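2-dehydro-3-deoxy-D-arabinonate dehydratase (Sulfolobus solfataricus, PDB 2Q1C) catalyses the magnesium-dependent dehydration of 2-dehydro-3-deoxy-D-arabinonate to 2,5-dioxopentanoate, a step in the pentose oxidation pathway that leads from D-arabinonate to 2-oxoglutarate. Local coordinates at residues Glu143-Val148 / Met162-Ala167. Residues are numbered along the deposited sequence; the frame is centred on the assembly and turned at random.
Sequences EPELAV and MDDVSA. With CA (calcium ion), chain B; 2KT (2-ketobutyric acid), chain C.
Glu143, Glu145 and Asp164 each give one carboxylate oxygen to a single calcium ion, joining the two arms of a beta hairpin through the metal. Glu143 OE2, Glu145 OE1 and Asp164 OD2 all bind it, Asp164 OD2 at 2.3 Å. Both glutamates reach the ion with extended chains, whereas the shorter Asp164, its CG anti to the backbone N (chi1 169°), comes in from the partner strand. The carboxylates of Glu145 and Asp164 stand nearly perpendicular, 80° apart. Asp164 OD2 and Glu143 OE2, 3.2 Å from each other, share the calcium, whose positive charge probably balances theirs. Second-shell residues probably fix these groups: Arg89 pairs with Glu143 OE1, Lys118 with Asp164 OD1, Lys182 bonds Asp164 OD2, and Thr253 holds Glu145 OE2.

Beneath the metal the backbones are tightly knit. Glu145 and Met162 form a hydrogen-bonded antiparallel pair, with Met162 N to Glu145 O at 3.0 Å and almost straight (172°), and Asp164 N bonds Glu143 O. Farther along the strand, on the face that carries Glu145, Ala147 CB packs against Met162 CB at 3.7 Å. The looser point is Glu143 N, whose bonds to Asp163 OD1 and Asp164 O, both 3.2 Å, are weak and bent.

On the ligand side the two segments give way to 2-ketobutyric acid, which chelates the calcium through O3 and O and is also held by Ile81, Lys182 and Thr256; a water completes six ligands while donating to Glu145 OE2. Two glutamates and an aspartate around a divalent ion are the acidic metal site typical of the FAH family, here chelated by a 2-oxo acid.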
ATOM      1  N   GLU A 143     -28.108  25.924  -4.890  1.00 36.37           N
ATOM      2  CA  GLU A 143     -27.430  27.113  -5.392  1.00 36.02           C
ATOM      3  C   GLU A 143     -26.551  26.766  -6.596  1.00 35.76           C
ATOM      4  O   GLU A 143     -25.430  26.275  -6.433  1.00 35.76           O
ATOM      5  CB  GLU A 143     -26.641  27.807  -4.277  1.00 35.98           C
ATOM      6  CG  GLU A 143     -27.521  28.334  -3.136  1.00 36.06           C
ATOM      7  CD  GLU A 143     -26.758  29.150  -2.098  1.00 36.22           C
ATOM      8  OE1 GLU A 143     -27.382  29.577  -1.103  1.00 36.56           O
ATOM      9  OE2 GLU A 143     -25.539  29.370  -2.266  1.00 36.39           O
ATOM     10  N   PRO A 144     -27.079  26.994  -7.817  1.00 35.50           N
ATOM     11  CA  PRO A 144     -26.378  26.713  -9.071  1.00 35.25           C
ATOM     12  C   PRO A 144     -25.170  27.625  -9.258  1.00 35.03           C
ATOM     13  O   PRO A 144     -25.317  28.851  -9.299  1.00 35.02           O
ATOM     14  CB  PRO A 144     -27.442  26.992 -10.140  1.00 35.21           C
ATOM     15  CG  PRO A 144     -28.400  27.922  -9.498  1.00 35.29           C
ATOM     16  CD  PRO A 144     -28.426  27.545  -8.052  1.00 35.46           C
ATOM     17  N   GLU A 145     -23.986  27.030  -9.357  1.00 34.80           N
ATOM     18  CA  GLU A 145     -22.744  27.804  -9.382  1.00 34.67           C
ATOM     19  C   GLU A 145     -21.705  27.264 -10.359  1.00 34.57           C
ATOM     20  O   GLU A 145     -21.642  26.060 -10.616  1.00 34.65           O
ATOM     21  CB  GLU A 145     -22.134  27.875  -7.980  1.00 34.56           C
ATOM     22  CG  GLU A 145     -23.037  28.513  -6.937  1.00 34.53           C
ATOM     23  CD  GLU A 145     -22.402  28.614  -5.565  1.00 34.66           C
ATOM     24  OE1 GLU A 145     -23.155  28.610  -4.569  1.00 34.38           O
ATOM     25  OE2 GLU A 145     -21.158  28.710  -5.475  1.00 34.84           O
ATOM     26  N   LEU A 146     -20.901  28.172 -10.904  1.00 34.46           N
ATOM     27  CA  LEU A 146     -19.711  27.804 -11.657  1.00 34.39           C
ATOM     28  C   LEU A 146     -18.594  27.529 -10.661  1.00 34.41           C
ATOM     29  O   LEU A 146     -18.339  28.338  -9.767  1.00 34.44           O
ATOM     30  CB  LEU A 146     -19.304  28.924 -12.622  1.00 34.42           C
ATOM     31  CG  LEU A 146     -17.994  28.781 -13.412  1.00 34.32           C
ATOM     32  CD1 LEU A 146     -18.070  27.654 -14.441  1.00 34.23           C
ATOM     33  CD2 LEU A 146     -17.646  30.095 -14.084  1.00 34.26           C
ATOM     34  N   ALA A 147     -17.941  26.383 -10.812  1.00 34.41           N
ATOM     35  CA  ALA A 147     -16.889  25.978  -9.890  1.00 34.54           C
ATOM     36  C   ALA A 147     -15.569  25.727 -10.612  1.00 34.64           C
ATOM     37  O   ALA A 147     -15.554  25.217 -11.735  1.00 34.71           O
ATOM     38  CB  ALA A 147     -17.317  24.749  -9.110  1.00 34.41           C
ATOM     39  N   VAL A 148     -14.468  26.094  -9.961  1.00 34.72           N
ATOM     40  CA  VAL A 148     -13.131  25.869 -10.516  1.00 34.82           C
ATOM     41  C   VAL A 148     -12.358  24.798  -9.749  1.00 34.97           C
ATOM     42  O   VAL A 148     -12.443  24.716  -8.520  1.00 34.95           O
ATOM     43  CB  VAL A 148     -12.286  27.173 -10.586  1.00 34.81           C
ATOM     44  CG1 VAL A 148     -12.738  28.038 -11.745  1.00 34.75           C
ATOM     45  CG2 VAL A 148     -12.336  27.949  -9.263  1.00 34.66           C
ATOM     46  N   MET A 162     -21.439  23.142 -10.047  1.00 32.27           N
ATOM     47  CA  MET A 162     -21.597  22.726  -8.651  1.00 32.22           C
ATOM     48  C   MET A 162     -22.905  23.202  -8.026  1.00 32.23           C
ATOM     49  O   MET A 162     -23.328  24.342  -8.232  1.00 32.23           O
ATOM     50  CB  MET A 162     -20.400  23.156  -7.790  1.00 32.29           C
ATOM     51  CG  MET A 162     -20.529  22.788  -6.304  1.00 32.14           C
ATOM     52  SD  MET A 162     -18.987  22.731  -5.375  1.00 32.13           S
ATOM     53  CE  MET A 162     -18.283  21.186  -5.940  1.00 31.85           C
ATOM     54  N   ASP A 163     -23.532  22.307  -7.264  1.00 32.27           N
ATOM     55  CA  ASP A 163     -24.702  22.635  -6.464  1.00 32.40           C
ATOM     56  C   ASP A 163     -24.284  22.787  -5.003  1.00 32.43           C
ATOM     57  O   ASP A 163     -23.953  21.805  -4.333  1.00 32.42           O
ATOM     58  CB  ASP A 163     -25.775  21.547  -6.610  1.00 32.52           C
ATOM     59  CG  ASP A 163     -27.132  21.952  -6.021  1.00 33.03           C
ATOM     60  OD1 ASP A 163     -27.203  22.882  -5.188  1.00 33.17           O
ATOM     61  OD2 ASP A 163     -28.142  21.318  -6.395  1.00 33.81           O
ATOM     62  N   ASP A 164     -24.284  24.030  -4.527  1.00 32.49           N
ATOM     63  CA  ASP A 164     -24.083  24.325  -3.114  1.00 32.56           C
ATOM     64  C   ASP A 164     -25.446  24.269  -2.423  1.00 32.72           C
ATOM     65  O   ASP A 164     -26.185  25.255  -2.395  1.00 32.79           O
ATOM     66  CB  ASP A 164     -23.400  25.692  -2.946  1.00 32.44           C
ATOM     67  CG  ASP A 164     -23.385  26.185  -1.500  1.00 32.37           C
ATOM     68  OD1 ASP A 164     -23.496  25.371  -0.560  1.00 32.38           O
ATOM     69  OD2 ASP A 164     -23.263  27.411  -1.305  1.00 32.16           O
ATOM     70  N   VAL A 165     -25.779  23.100  -1.884  1.00 32.96           N
ATOM     71  CA  VAL A 165     -27.082  22.886  -1.258  1.00 33.22           C
ATOM     72  C   VAL A 165     -27.085  23.554   0.116  1.00 33.51           C
ATOM     73  O   VAL A 165     -26.266  23.224   0.974  1.00 33.56           O
ATOM     74  CB  VAL A 165     -27.428  21.373  -1.161  1.00 33.22           C
ATOM     75  CG1 VAL A 165     -28.866  21.171  -0.720  1.00 33.04           C
ATOM     76  CG2 VAL A 165     -27.191  20.680  -2.505  1.00 33.10           C
ATOM     77  N   SER A 166     -28.001  24.503   0.308  1.00 33.93           N
ATOM     78  CA  SER A 166     -28.019  25.344   1.511  1.00 34.27           C
ATOM     79  C   SER A 166     -29.361  25.310   2.244  1.00 34.47           C
ATOM     80  O   SER A 166     -30.404  25.619   1.659  1.00 34.43           O
ATOM     81  CB  SER A 166     -27.672  26.795   1.152  1.00 34.27           C
ATOM     82  OG  SER A 166     -26.556  26.869   0.279  1.00 34.33           O
ATOM     83  N   ALA A 167     -29.323  24.941   3.524  1.00 34.74           N
ATOM     84  CA  ALA A 167     -30.505  24.973   4.387  1.00 34.94           C
ATOM     85  C   ALA A 167     -30.786  26.415   4.806  1.00 35.26           C
ATOM     86  O   ALA A 167     -30.464  26.829   5.925  1.00 35.31           O
ATOM     87  CB  ALA A 167     -30.304  24.080   5.601  1.00 34.77           C
TER
HETATM   88 CA    CA B 294     -23.293  29.489  -2.387  1.00 37.26          CA
HETATM   89  C4  2KT C 295     -23.851  32.533   1.258  1.00 40.00           C
HETATM   90  C3  2KT C 295     -23.481  33.101   0.170  1.00 40.37           C
HETATM   91  C2  2KT C 295     -23.558  32.323  -0.823  1.00 40.51           C
HETATM   92  O3  2KT C 295     -23.536  31.109  -0.656  1.00 40.56           O
HETATM   93  C   2KT C 295     -23.654  32.812  -2.069  1.00 40.51           C
HETATM   94  OXT 2KT C 295     -23.672  34.048  -2.262  1.00 40.73           O
HETATM   95  O   2KT C 295     -23.725  32.013  -3.033  1.00 40.36           O
HETATM   96  O   HOH W   1     -20.942  29.895  -2.958  1.00 35.36           O